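Local coordinates for DUF3828 domain-containing protein (Bacteroides thetaiotaomicron, PDB 3KZT) that is of unknown function but folds as a DUF3828 domain, helices packed on an antiparallel sheet, and is probably made as a lipoprotein, at residues Glu26-Ile31 against Leu95-Leu100; Phe60-Leu65 against Gln133-Asp138; Ile82-Leu87 against Tyr117-Ser122; Asn90-Leu95 against Val107-Ala112; Ile123-Val128 against Asp137-Glu142. One frame throughout, in Å; residues are numbered along the deposited sequence.

Contact 1 (Glu26-Ile31 against Leu95-Leu100); sequences EAIGMI and LSVKHL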
# COMPACT_ATOMS: atom_id res chain seq x y z
N GLU A 26 -6.16 15.25 -9.25
CA GLU A 26 -5.86 14.13 -10.16
C GLU A 26 -4.36 13.79 -10.12
O GLU A 26 -4.02 12.62 -10.05
CB GLU A 26 -6.28 14.45 -11.62
CG GLU A 26 -7.79 14.54 -11.83
CD GLU A 26 -8.21 14.97 -13.23
OE1 GLU A 26 -7.35 15.06 -14.15
OE2 GLU A 26 -9.40 15.21 -13.41
N ALA A 27 -3.51 14.82 -10.17
CA ALA A 27 -2.04 14.66 -10.10
C ALA A 27 -1.63 14.06 -8.75
O ALA A 27 -0.85 13.13 -8.71
CB ALA A 27 -1.32 16.01 -10.32
N ILE A 28 -2.18 14.62 -7.67
CA ILE A 28 -1.98 14.09 -6.31
C ILE A 28 -2.35 12.57 -6.23
O ILE A 28 -1.56 11.78 -5.74
CB ILE A 28 -2.72 14.98 -5.23
CG1 ILE A 28 -1.95 16.29 -5.04
CG2 ILE A 28 -2.85 14.26 -3.89
CD1 ILE A 28 -2.67 17.34 -4.25
N GLY A 29 -3.53 12.20 -6.77
CA GLY A 29 -4.00 10.80 -6.84
C GLY A 29 -3.01 9.84 -7.51
O GLY A 29 -2.78 8.75 -7.01
N MSE A 30 -2.44 10.26 -8.62
CA MSE A 30 -1.39 9.47 -9.32
C MSE A 30 -0.12 9.31 -8.47
O MSE A 30 0.43 8.21 -8.38
CB MSE A 30 -1.02 10.11 -10.66
CG MSE A 30 0.13 9.38 -11.42
SE MSE A 30 1.94 9.89 -10.89
CE MSE A 30 1.84 11.78 -11.42
N ILE A 31 0.35 10.42 -7.89
CA ILE A 31 1.54 10.44 -7.01
C ILE A 31 1.34 9.50 -5.81
O ILE A 31 2.21 8.69 -5.51
CB ILE A 31 1.91 11.88 -6.54
CG1 ILE A 31 2.33 12.76 -7.75
CG2 ILE A 31 3.10 11.85 -5.54
CD1 ILE A 31 2.37 14.28 -7.45
N LEU A 95 1.89 8.96 4.64
CA LEU A 95 2.03 9.60 3.33
C LEU A 95 1.00 10.72 3.14
O LEU A 95 -0.17 10.54 3.44
CB LEU A 95 1.87 8.57 2.18
CG LEU A 95 2.04 9.08 0.73
CD1 LEU A 95 3.46 9.57 0.52
CD2 LEU A 95 1.68 7.99 -0.26
N SER A 96 1.48 11.86 2.66
CA SER A 96 0.66 13.05 2.42
C SER A 96 1.29 13.77 1.24
O SER A 96 2.47 14.10 1.29
CB SER A 96 0.70 13.93 3.67
OG SER A 96 -0.05 15.11 3.50
N VAL A 97 0.51 13.98 0.17
CA VAL A 97 0.97 14.70 -1.02
C VAL A 97 0.18 16.00 -1.13
O VAL A 97 -1.01 16.03 -0.82
CB VAL A 97 0.78 13.88 -2.30
CG1 VAL A 97 1.46 14.60 -3.50
CG2 VAL A 97 1.38 12.48 -2.13
N LYS A 98 0.86 17.08 -1.56
CA LYS A 98 0.20 18.36 -1.78
C LYS A 98 0.88 19.15 -2.88
O LYS A 98 2.07 18.93 -3.18
CB LYS A 98 0.14 19.19 -0.47
CG LYS A 98 1.44 19.93 -0.05
CD LYS A 98 1.19 20.71 1.24
CE LYS A 98 2.29 21.72 1.52
NZ LYS A 98 2.01 22.45 2.79
N HIS A 99 0.13 20.08 -3.45
CA HIS A 99 0.62 20.95 -4.52
C HIS A 99 1.51 22.05 -3.95
O HIS A 99 1.20 22.61 -2.90
CB HIS A 99 -0.56 21.56 -5.27
CG HIS A 99 -0.16 22.44 -6.39
ND1 HIS A 99 -0.47 23.78 -6.42
CD2 HIS A 99 0.52 22.19 -7.53
CE1 HIS A 99 -0.00 24.32 -7.53
NE2 HIS A 99 0.60 23.37 -8.22
N LEU A 100 2.61 22.35 -4.66
CA LEU A 100 3.52 23.44 -4.30
C LEU A 100 3.19 24.64 -5.20
O LEU A 100 2.52 25.58 -4.76
CB LEU A 100 5.00 23.00 -4.42
CG LEU A 100 5.54 21.97 -3.41
CD1 LEU A 100 6.98 21.60 -3.78
CD2 LEU A 100 5.46 22.49 -1.98
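Ile-28 and Val-97 meet because of how each is turned at its first torsion. In Ile-28, chi1 of -74° sets CG1 beside the backbone N and swings CG2 opposite to it, while chi2 of 169° extends the chain so that CD1 reaches out to the strand. CG2 then comes to rest 4.0 Å from CB of Val-97, and the two side chains run past each other head to tail. CD1 goes further and lies 3.9 Å from CA of Lys-98, touching backbone rather than side chain. One helical turn on, Ile-31 has nearly the same shape and crosses Val-97 at a slant; its CG2 sits 3.8 Å from Val-97 CG1 and almost as near CG2, so both valine methyls are met by one isoleucine branch. The helix and strand segments run at 142° to each other with axes 8.3 Å apart. Ile-31 also touches Val-107, Val-125 and Val-127, which places this helix 13-41 across the sheet, with strand 96-101 at its border. The ring nitrogen NE2 of His-99 is held by Asp-102 O. No hydrogen bond crosses here; the contact is apolar, van der Waals packing of Ile-28 and Ile-31 on Val-97 and the strand backbone.

Contact 2 (Phe60-Leu65 against Gln133-Asp138); sequences FLTKEL and QYLIDD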
# COMPACT_ATOMS: atom_id res chain seq x y z
N PHE A 60 5.12 4.67 -13.77
CA PHE A 60 4.85 6.02 -13.24
C PHE A 60 5.85 7.15 -13.55
O PHE A 60 5.45 8.32 -13.51
CB PHE A 60 4.62 5.93 -11.73
CG PHE A 60 3.32 5.26 -11.35
CD1 PHE A 60 2.13 5.99 -11.34
CD2 PHE A 60 3.28 3.91 -10.99
CE1 PHE A 60 0.92 5.38 -10.99
CE2 PHE A 60 2.08 3.30 -10.63
CZ PHE A 60 0.89 4.04 -10.63
N LEU A 61 7.11 6.82 -13.84
CA LEU A 61 8.17 7.84 -14.10
C LEU A 61 8.57 7.89 -15.59
O LEU A 61 8.50 6.86 -16.28
CB LEU A 61 9.42 7.55 -13.25
CG LEU A 61 9.22 7.17 -11.78
CD1 LEU A 61 10.58 7.00 -11.09
CD2 LEU A 61 8.39 8.15 -11.03
N THR A 62 9.00 9.06 -16.06
CA THR A 62 9.48 9.20 -17.46
C THR A 62 10.88 8.57 -17.60
O THR A 62 11.56 8.31 -16.59
CB THR A 62 9.57 10.70 -17.93
OG1 THR A 62 10.54 11.41 -17.16
CG2 THR A 62 8.22 11.40 -17.84
N LYS A 63 11.28 8.30 -18.85
CA LYS A 63 12.62 7.76 -19.18
C LYS A 63 13.76 8.66 -18.66
O LYS A 63 14.78 8.16 -18.18
CB LYS A 63 12.77 7.57 -20.71
N GLU A 64 13.54 9.99 -18.72
CA GLU A 64 14.51 10.99 -18.25
C GLU A 64 14.71 10.92 -16.73
O GLU A 64 15.85 10.95 -16.26
CB GLU A 64 14.04 12.41 -18.63
CG GLU A 64 13.98 12.71 -20.13
CD GLU A 64 13.24 14.00 -20.44
OE1 GLU A 64 12.51 14.51 -19.55
OE2 GLU A 64 13.37 14.51 -21.57
N LEU A 65 13.60 10.85 -15.98
CA LEU A 65 13.65 10.77 -14.50
C LEU A 65 14.28 9.46 -13.98
O LEU A 65 15.03 9.49 -12.99
CB LEU A 65 12.25 10.95 -13.89
CG LEU A 65 12.10 10.85 -12.35
CD1 LEU A 65 13.10 11.71 -11.61
CD2 LEU A 65 10.68 11.21 -11.94
N GLN A 133 -2.64 10.72 -19.37
CA GLN A 133 -1.91 9.98 -18.31
C GLN A 133 -0.95 10.90 -17.58
O GLN A 133 -0.16 11.59 -18.22
CB GLN A 133 -1.08 8.84 -18.92
CG GLN A 133 -1.89 7.73 -19.56
CD GLN A 133 -2.61 6.90 -18.54
OE1 GLN A 133 -3.84 6.97 -18.43
NE2 GLN A 133 -1.86 6.12 -17.74
N TYR A 134 -1.01 10.90 -16.24
CA TYR A 134 -0.09 11.67 -15.39
C TYR A 134 1.17 10.83 -15.09
O TYR A 134 1.06 9.65 -14.79
CB TYR A 134 -0.76 12.09 -14.09
CG TYR A 134 -1.87 13.08 -14.29
CD1 TYR A 134 -1.60 14.44 -14.42
CD2 TYR A 134 -3.21 12.67 -14.34
CE1 TYR A 134 -2.62 15.37 -14.58
CE2 TYR A 134 -4.25 13.59 -14.51
CZ TYR A 134 -3.93 14.95 -14.63
OH TYR A 134 -4.90 15.88 -14.79
N LEU A 135 2.34 11.46 -15.19
CA LEU A 135 3.64 10.82 -14.95
C LEU A 135 4.52 11.79 -14.21
O LEU A 135 4.38 13.00 -14.39
CB LEU A 135 4.31 10.45 -16.28
CG LEU A 135 3.62 9.42 -17.17
CD1 LEU A 135 4.27 9.35 -18.53
CD2 LEU A 135 3.63 8.06 -16.50
N ILE A 136 5.42 11.28 -13.36
CA ILE A 136 6.37 12.11 -12.64
C ILE A 136 7.57 12.25 -13.59
O ILE A 136 8.13 11.25 -14.01
CB ILE A 136 6.80 11.49 -11.29
CG1 ILE A 136 5.58 11.34 -10.35
CG2 ILE A 136 7.81 12.35 -10.62
CD1 ILE A 136 5.86 10.59 -9.07
N ASP A 137 7.94 13.49 -13.95
CA ASP A 137 9.08 13.75 -14.88
C ASP A 137 10.34 14.35 -14.22
O ASP A 137 11.35 14.51 -14.90
CB ASP A 137 8.65 14.56 -16.12
CG ASP A 137 8.23 15.99 -15.79
OD1 ASP A 137 7.97 16.33 -14.62
OD2 ASP A 137 8.16 16.79 -16.74
N ASP A 138 10.27 14.69 -12.93
CA ASP A 138 11.45 15.14 -12.18
C ASP A 138 11.23 15.04 -10.65
O ASP A 138 10.09 15.10 -10.18
CB ASP A 138 11.79 16.61 -12.55
CG ASP A 138 13.22 17.02 -12.14
OD1 ASP A 138 14.08 16.15 -11.93
OD2 ASP A 138 13.46 18.23 -12.03
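Leu-65 lies against the backbone and side chain of Ile-136, and its atoms can be taken in turn. CB rests 3.8 Å from the carbonyl O of Asp-137. From there chi1 of 178° carries CG directly away from the backbone N, over strand 133-139, where the branches part. CD1 lies against CA and C of Asp-138; CD2 turns to Ile-136, meeting its O at 3.3 Å and its CG2 at 3.4 Å, a tight fit for two methyl groups. Leu-61 comes to the same isoleucine alongside, pointing the same way, with its CD2 3.7 Å from Ile-136 CB.

The backbones are joined by a single bridge between Leu-61 and Ile-136. Ile-136 N donates to Phe-60 O at 3.0 Å, and Thr-62 N donates to Ile-136 O at 3.1 Å. Thr-62 is also the N-cap of the next helix: its OG1 accepts a weak bond from Leu-65 N, while CG2 lies beside CB of Asp-137, 3.6 Å away.

Asp-138 reaches beyond the pair to form a salt bridge with Lys-68. The link between helices 47-60 and 63-75 is thus stitched to border strand 133-139, while on helix 13-41 Met-30 touches Phe-60 and Phe-34 touches Ile-136.

Contact 3 (Ile82-Leu87 against Tyr117-Ser122); sequences IRAQDL and YERAVS. With SO4 (sulfate ion), chain F; EDO (1,2-ethanediol), chain D.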
# COMPACT_ATOMS: atom_id res chain seq x y z
N ILE A 82 12.37 7.62 -2.08
CA ILE A 82 12.00 7.65 -0.62
C ILE A 82 13.02 8.38 0.31
O ILE A 82 12.73 8.58 1.50
CB ILE A 82 11.70 6.20 -0.04
CG1 ILE A 82 12.90 5.24 -0.20
CG2 ILE A 82 10.48 5.60 -0.73
CD1 ILE A 82 12.76 3.93 0.55
N ARG A 83 14.19 8.77 -0.24
CA ARG A 83 15.30 9.37 0.54
C ARG A 83 15.66 8.48 1.74
O ARG A 83 15.72 8.93 2.89
CB ARG A 83 14.99 10.81 0.96
CG ARG A 83 14.88 11.73 -0.20
CD ARG A 83 14.62 13.13 0.24
NE ARG A 83 14.63 14.06 -0.89
CZ ARG A 83 14.56 15.40 -0.81
NH1 ARG A 83 14.45 16.03 0.38
NH2 ARG A 83 14.58 16.13 -1.93
N ALA A 84 15.85 7.19 1.44
CA ALA A 84 16.13 6.18 2.45
C ALA A 84 16.63 4.93 1.75
O ALA A 84 16.50 4.82 0.52
CB ALA A 84 14.89 5.87 3.24
N GLN A 85 17.21 4.02 2.51
CA GLN A 85 17.64 2.71 1.98
C GLN A 85 16.48 1.71 1.92
O GLN A 85 16.41 0.88 1.02
CB GLN A 85 18.74 2.10 2.85
CG GLN A 85 20.04 2.90 2.87
CD GLN A 85 21.17 2.18 3.62
OE1 GLN A 85 21.10 0.98 3.87
NE2 GLN A 85 22.22 2.92 3.95
N ASP A 86 15.61 1.78 2.93
CA ASP A 86 14.49 0.87 3.08
C ASP A 86 13.37 1.63 3.79
O ASP A 86 13.58 2.76 4.28
CB ASP A 86 14.97 -0.34 3.93
CG ASP A 86 14.16 -1.60 3.71
OD1 ASP A 86 13.04 -1.55 3.13
OD2 ASP A 86 14.65 -2.66 4.12
N LEU A 87 12.18 1.03 3.82
CA LEU A 87 11.01 1.58 4.49
C LEU A 87 10.63 0.69 5.64
O LEU A 87 10.64 -0.54 5.52
CB LEU A 87 9.83 1.63 3.51
CG LEU A 87 9.93 2.60 2.34
CD1 LEU A 87 8.85 2.32 1.31
CD2 LEU A 87 9.84 4.04 2.83
N TYR A 117 15.10 7.45 15.91
CA TYR A 117 15.61 7.86 14.59
C TYR A 117 14.50 8.41 13.65
O TYR A 117 14.71 8.45 12.44
CB TYR A 117 16.34 6.68 13.93
CG TYR A 117 17.25 5.97 14.91
CD1 TYR A 117 18.39 6.60 15.40
CD2 TYR A 117 16.94 4.69 15.40
CE1 TYR A 117 19.21 5.99 16.31
CE2 TYR A 117 17.75 4.06 16.32
CZ TYR A 117 18.90 4.70 16.77
OH TYR A 117 19.70 4.09 17.68
N GLU A 118 13.35 8.85 14.22
CA GLU A 118 12.22 9.39 13.45
C GLU A 118 12.66 10.60 12.61
O GLU A 118 13.30 11.51 13.14
CB GLU A 118 11.08 9.80 14.40
CG GLU A 118 9.85 10.41 13.73
CD GLU A 118 8.74 10.76 14.68
OE1 GLU A 118 8.45 9.98 15.60
OE2 GLU A 118 8.14 11.83 14.48
N ARG A 119 12.32 10.58 11.33
CA ARG A 119 12.80 11.58 10.36
C ARG A 119 11.67 12.04 9.41
O ARG A 119 11.03 11.21 8.74
CB ARG A 119 13.97 10.97 9.56
CG ARG A 119 14.59 11.90 8.53
CD ARG A 119 15.99 11.47 8.14
NE ARG A 119 16.04 10.14 7.51
CZ ARG A 119 15.79 9.86 6.22
NH1 ARG A 119 15.44 10.82 5.33
NH2 ARG A 119 15.90 8.58 5.78
N ALA A 120 11.42 13.36 9.36
CA ALA A 120 10.44 13.94 8.43
C ALA A 120 11.08 13.98 7.03
O ALA A 120 12.14 14.58 6.87
CB ALA A 120 10.06 15.33 8.87
N VAL A 121 10.46 13.33 6.05
CA VAL A 121 10.96 13.29 4.66
C VAL A 121 10.01 14.14 3.80
O VAL A 121 8.79 14.08 3.99
CB VAL A 121 11.04 11.85 4.12
CG1 VAL A 121 11.59 11.83 2.70
CG2 VAL A 121 11.93 11.01 5.04
N SER A 122 10.60 14.94 2.88
CA SER A 122 9.86 15.86 2.01
C SER A 122 10.54 15.92 0.62
O SER A 122 11.54 16.63 0.45
CB SER A 122 9.80 17.24 2.65
OG SER A 122 9.14 18.16 1.82
S SO4 F . 14.68 19.46 -1.47
O1 SO4 F . 14.77 18.83 -2.79
O2 SO4 F . 13.83 18.66 -0.59
O3 SO4 F . 14.10 20.79 -1.61
O4 SO4 F . 16.02 19.56 -0.89
C1 EDO D . 16.88 6.78 8.96
O1 EDO D . 17.42 7.98 9.52
C2 EDO D . 15.36 6.87 8.90
O2 EDO D . 14.81 7.12 10.20
O HOH W 1 13.38 15.45 3.20
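Arg-119 grips the carbonyl oxygen of Arg-83 end-on, NH2 at 2.9 Å and NH1 at 3.1 Å from that one O, which lies close to the guanidinium plane. This fastens the loop before the sheet to the start of strand 119-130, an inner strand of the four-stranded antiparallel sheet; Arg-83 and Ala-84 fit a G1 beta bulge in that loop. The bend at chi3 (62°) turns the Arg-119 guanidinium back to the loop, leaving NE to donate to O1 of an ethanediol.

The side chain of Arg-83 runs the other way, extended from CG to NE, and presents its edge to a sulfate, probably from the crystallisation liquor. NH2 donates to sulfate O1 at 2.8 Å and NH1 to O2 at 2.9 Å; NH2 also bonds Thr-140 OG1. A water accepts from both Arg-83 NH1 and Ser-122 N, while Ser-122 O lies over a guanidinium face. A leucine in place of Arg-83 would probably leave the sulfate and Thr-140 OG1 without this donor and break the water link to Ser-122.

Beneath these polar groups the packing is modest. The aliphatic part of Arg-83 crosses Val-121 at a slant, CB lying 4.0 Å from its CG1, and Ala-84 CB meets the edge of the Arg-119 guanidinium. Val-121 CG1 also rests 3.6 Å from Ile-82 O, the carbonyl that accepts from Tyr-109 OH.

Contact 4 (Asn90-Leu95 against Val107-Ala112); sequences NDMKTL and VNYTSA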
# COMPACT_ATOMS: atom_id res chain seq x y z
N ASN A 90 5.33 0.95 8.91
CA ASN A 90 4.43 2.08 9.29
C ASN A 90 4.72 3.43 8.56
O ASN A 90 3.97 4.41 8.76
CB ASN A 90 4.47 2.32 10.82
CG ASN A 90 3.84 1.17 11.62
OD1 ASN A 90 2.83 0.59 11.23
ND2 ASN A 90 4.42 0.88 12.78
N ASP A 91 5.76 3.48 7.71
CA ASP A 91 6.18 4.76 7.08
C ASP A 91 5.16 5.35 6.11
O ASP A 91 4.82 6.54 6.22
CB ASP A 91 7.54 4.59 6.36
CG ASP A 91 8.70 4.32 7.30
OD1 ASP A 91 8.54 4.37 8.55
OD2 ASP A 91 9.79 4.05 6.79
N MSE A 92 4.66 4.53 5.18
CA MSE A 92 3.66 4.99 4.20
C MSE A 92 2.29 5.32 4.73
O MSE A 92 1.54 5.99 4.04
CB MSE A 92 3.54 4.06 3.00
CG MSE A 92 4.66 4.16 2.05
SE MSE A 92 5.02 5.90 1.28
CE MSE A 92 6.98 5.74 1.18
N LYS A 93 1.96 4.87 5.96
CA LYS A 93 0.68 5.26 6.58
C LYS A 93 0.63 6.78 6.86
O LYS A 93 -0.46 7.36 6.93
CB LYS A 93 0.36 4.42 7.83
CG LYS A 93 -0.17 3.00 7.48
CD LYS A 93 -0.74 2.26 8.69
CE LYS A 93 0.33 1.51 9.47
NZ LYS A 93 0.75 0.25 8.77
N THR A 94 1.81 7.43 6.99
CA THR A 94 1.93 8.90 7.15
C THR A 94 2.08 9.65 5.79
O THR A 94 2.37 10.85 5.79
CB THR A 94 3.17 9.27 8.04
OG1 THR A 94 4.38 8.93 7.34
CG2 THR A 94 3.11 8.55 9.36
N LEU A 95 1.89 8.96 4.64
CA LEU A 95 2.03 9.60 3.33
C LEU A 95 1.00 10.72 3.14
O LEU A 95 -0.17 10.54 3.44
CB LEU A 95 1.87 8.57 2.18
CG LEU A 95 2.04 9.08 0.73
CD1 LEU A 95 3.46 9.57 0.52
CD2 LEU A 95 1.68 7.99 -0.26
N VAL A 107 5.89 15.39 -1.71
CA VAL A 107 5.54 14.09 -1.11
C VAL A 107 6.12 14.07 0.31
O VAL A 107 7.35 14.04 0.47
CB VAL A 107 6.11 12.91 -1.92
CG1 VAL A 107 5.88 11.58 -1.18
CG2 VAL A 107 5.47 12.87 -3.31
N ASN A 108 5.24 14.09 1.31
CA ASN A 108 5.63 14.09 2.74
C ASN A 108 5.31 12.76 3.40
O ASN A 108 4.23 12.21 3.17
CB ASN A 108 4.88 15.19 3.48
CG ASN A 108 5.23 16.56 2.98
OD1 ASN A 108 6.36 17.01 3.13
ND2 ASN A 108 4.26 17.25 2.35
N TYR A 109 6.26 12.24 4.19
CA TYR A 109 6.05 11.04 5.03
C TYR A 109 7.11 11.01 6.14
O TYR A 109 8.20 11.53 5.98
CB TYR A 109 6.06 9.73 4.19
CG TYR A 109 7.44 9.10 3.95
CD1 TYR A 109 8.21 9.49 2.87
CD2 TYR A 109 7.94 8.10 4.81
CE1 TYR A 109 9.48 8.91 2.65
CE2 TYR A 109 9.19 7.53 4.61
CZ TYR A 109 9.95 7.93 3.52
OH TYR A 109 11.17 7.36 3.32
N THR A 110 6.76 10.38 7.27
CA THR A 110 7.65 10.25 8.41
C THR A 110 8.33 8.87 8.35
O THR A 110 7.64 7.84 8.39
CB THR A 110 6.87 10.40 9.71
OG1 THR A 110 6.18 11.65 9.69
CG2 THR A 110 7.81 10.37 10.91
N SER A 111 9.65 8.86 8.22
CA SER A 111 10.45 7.62 8.25
C SER A 111 10.71 7.24 9.71
O SER A 111 11.10 8.11 10.50
CB SER A 111 11.78 7.83 7.56
OG SER A 111 12.54 6.65 7.62
N ALA A 112 10.53 5.95 10.04
CA ALA A 112 10.75 5.40 11.40
C ALA A 112 9.94 6.12 12.48
O ALA A 112 10.48 6.50 13.53
CB ALA A 112 12.24 5.39 11.74
O HOH W 2 12.19 5.35 5.26
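Thr-94 and Thr-110 meet in the tight part of this contact, where Thr-110 N donates a straight bond (167°) to Thr-94 OG1 at 2.8 Å. With chi1 at 68°, that hydroxyl sits between its own backbone N and carbonyl carbon, and from there it donates to Asp-91 O at 2.7 Å, in the carbonyl plane. The same Asp-91 O takes Thr-94 N as well, so the short 3-10 turn is closed twice over. Close by, the selenomethionine Met-92 lays its CE methyl over the centre of the Tyr-109 ring, a CH-pi contact 4.1 Å from the centroid and only 4° off the normal. Leu-95 CD1 packs on Val-107 CG1 at 3.6 Å.

The other end is looser and bridged in part by water. Asp-91 OD1 accepts from Ala-112 N at 2.9 Å, from above the carboxylate plane, and OD2 takes Gly-88 N. One water accepts from Ser-111 OG and donates to OD2 and to Tyr-109 OH, which also bonds Ile-82 O. An alanine at Asp-91 would probably leave Ala-112 N and Gly-88 N without their acceptor and set this water loose on one side. Farther out, Lys-93 makes a salt bridge with Asp-33 of the second subunit.

The Met-92 selenium, farther off above the same ring face, adds a Met-aromatic contact between the 3-10 turn that leads into strand 96-101 and the neighbouring antiparallel strand 104-111.

Contact 5 (Ile123-Val128 against Asp137-Glu142); sequences IPVRVV and DDITPE. With SO4 (sulfate ion), chain E.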
# COMPACT_ATOMS: atom_id res chain seq x y z
N ILE A 123 9.99 15.16 -0.36
CA ILE A 123 10.51 15.10 -1.73
C ILE A 123 9.66 15.98 -2.68
O ILE A 123 8.46 15.69 -2.88
CB ILE A 123 10.49 13.62 -2.31
CG1 ILE A 123 11.20 12.63 -1.36
CG2 ILE A 123 11.14 13.57 -3.70
CD1 ILE A 123 10.26 11.87 -0.43
N PRO A 124 10.25 17.07 -3.26
CA PRO A 124 9.51 17.76 -4.31
C PRO A 124 9.53 16.88 -5.58
O PRO A 124 10.60 16.36 -5.94
CB PRO A 124 10.33 19.05 -4.55
CG PRO A 124 11.33 19.11 -3.42
CD PRO A 124 11.55 17.73 -2.99
N VAL A 125 8.35 16.68 -6.19
CA VAL A 125 8.21 15.90 -7.44
C VAL A 125 7.40 16.72 -8.47
O VAL A 125 6.44 17.42 -8.09
CB VAL A 125 7.58 14.49 -7.20
CG1 VAL A 125 8.33 13.75 -6.09
CG2 VAL A 125 6.08 14.58 -6.88
N ARG A 126 7.82 16.65 -9.74
CA ARG A 126 7.18 17.36 -10.84
C ARG A 126 6.40 16.37 -11.72
O ARG A 126 6.90 15.28 -11.99
CB ARG A 126 8.21 18.11 -11.67
CG ARG A 126 7.61 19.27 -12.43
CD ARG A 126 8.64 19.99 -13.28
NE ARG A 126 8.89 19.34 -14.58
CZ ARG A 126 9.81 19.75 -15.47
NH1 ARG A 126 10.63 20.80 -15.22
NH2 ARG A 126 9.94 19.08 -16.63
N VAL A 127 5.21 16.79 -12.17
CA VAL A 127 4.26 15.95 -12.92
C VAL A 127 4.04 16.47 -14.34
O VAL A 127 3.90 17.67 -14.54
CB VAL A 127 2.86 15.90 -12.19
CG1 VAL A 127 1.80 15.19 -13.06
CG2 VAL A 127 3.00 15.20 -10.85
N VAL A 128 4.01 15.56 -15.33
CA VAL A 128 3.68 15.89 -16.73
C VAL A 128 2.42 15.08 -17.10
O VAL A 128 2.21 13.98 -16.56
CB VAL A 128 4.86 15.55 -17.71
CG1 VAL A 128 5.17 14.03 -17.74
CG2 VAL A 128 4.56 16.06 -19.12
N ASP A 137 7.94 13.49 -13.95
CA ASP A 137 9.08 13.75 -14.88
C ASP A 137 10.34 14.35 -14.22
O ASP A 137 11.35 14.51 -14.90
CB ASP A 137 8.65 14.56 -16.12
CG ASP A 137 8.23 15.99 -15.79
OD1 ASP A 137 7.97 16.33 -14.62
OD2 ASP A 137 8.16 16.79 -16.74
N ASP A 138 10.27 14.69 -12.93
CA ASP A 138 11.45 15.14 -12.18
C ASP A 138 11.23 15.04 -10.65
O ASP A 138 10.09 15.10 -10.18
CB ASP A 138 11.79 16.61 -12.55
CG ASP A 138 13.22 17.02 -12.14
OD1 ASP A 138 14.08 16.15 -11.93
OD2 ASP A 138 13.46 18.23 -12.03
N ILE A 139 12.33 14.83 -9.91
CA ILE A 139 12.33 14.89 -8.41
C ILE A 139 13.58 15.60 -7.94
O ILE A 139 14.58 15.57 -8.65
CB ILE A 139 12.24 13.46 -7.72
CG1 ILE A 139 13.53 12.60 -7.92
CG2 ILE A 139 11.02 12.71 -8.19
CD1 ILE A 139 13.50 11.28 -7.15
N THR A 140 13.52 16.24 -6.75
CA THR A 140 14.70 16.85 -6.07
C THR A 140 15.50 17.77 -7.05
O THR A 140 16.60 17.40 -7.49
CB THR A 140 15.59 15.73 -5.48
OG1 THR A 140 14.76 14.87 -4.69
CG2 THR A 140 16.74 16.30 -4.59
N PRO A 141 14.89 18.95 -7.43
CA PRO A 141 15.36 19.86 -8.50
C PRO A 141 16.90 20.01 -8.73
O PRO A 141 17.65 20.18 -7.76
CB PRO A 141 14.76 21.21 -8.09
CG PRO A 141 13.54 20.89 -7.36
CD PRO A 141 13.66 19.48 -6.79
N GLU A 142 17.31 19.93 -10.02
CA GLU A 142 18.72 20.09 -10.46
C GLU A 142 18.83 21.33 -11.36
O GLU A 142 19.91 21.91 -11.51
CB GLU A 142 19.23 18.82 -11.21
CG GLU A 142 18.43 18.42 -12.53
CD GLU A 142 19.05 17.22 -13.30
OE1 GLU A 142 20.17 16.79 -12.97
OE2 GLU A 142 18.39 16.74 -14.26
S SO4 E . 10.04 24.27 -13.55
O1 SO4 E . 9.82 24.34 -14.99
O2 SO4 E . 8.76 24.31 -12.85
O3 SO4 E . 10.86 25.41 -13.14
O4 SO4 E . 10.75 23.02 -13.25
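Arg-126 and Asp-137 are joined by a salt bridge gripped side-on: NH2 meets OD2 at 2.9 Å and NE meets OD1 at 3.1 Å. A kink about CG-CD (chi3 82°) brings the Arg-126 guanidinium to the aspartate, yet the two planes stand 57° apart. OD2 lies in the guanidinium plane, although NH2 approaches it from above the carboxylate. At another edge NH1 donates to O4 of a sulfate, probably from the crystallisation liquor, and Trp-104 NE1 binds the same ion.

The backbone bonds are those of an antiparallel hairpin. Arg-126 and Asp-138 are a hydrogen-bonded pair, with Arg-126 N donating to Asp-138 O at 2.8 Å; Asp-137 N adds a bond to Arg-126 O, and Asp-137 and Asp-138 together oppose Arg-126, a classic beta bulge. Thr-140 N closes the far end on Pro-124 O at 3.0 Å.

On the face away from Arg-126, Val-125 lies obliquely over Ile-139, CG1 to CG2 3.6 Å, a non-hydrogen-bonded pair. Pro-124 and Pro-141 meet at about a right angle, CB to CD 4.0 Å.

The guanidinium charge is shared between Asp-137 and the sulfate, while Asp-138 turns its carboxylate to Lys-68; the two-nitrogen grip is likely to steady the bulged side chain.

How the contacts relate
From the N terminus, helix 13-41 supplies the first segment of contact 1, whose loop closes only at strand 96-101. Before that closure the chain opens contact 2 at 60-65, contact 3 at 82-87 and contact 4 at 90-95, so contact 1 crosses all three. Contact 4 closes first among them, on strand 104-111, nested inside contact 3, which closes on strand 119-130; both nest inside contact 2. Contact 5 is the short hairpin loop, ending on the same strand 133-139 as contact 2 and sharing Asp-137 and Asp-138 with it. Together they tie the long helix, the inter-helix link and the loop before the sheet to its four strands.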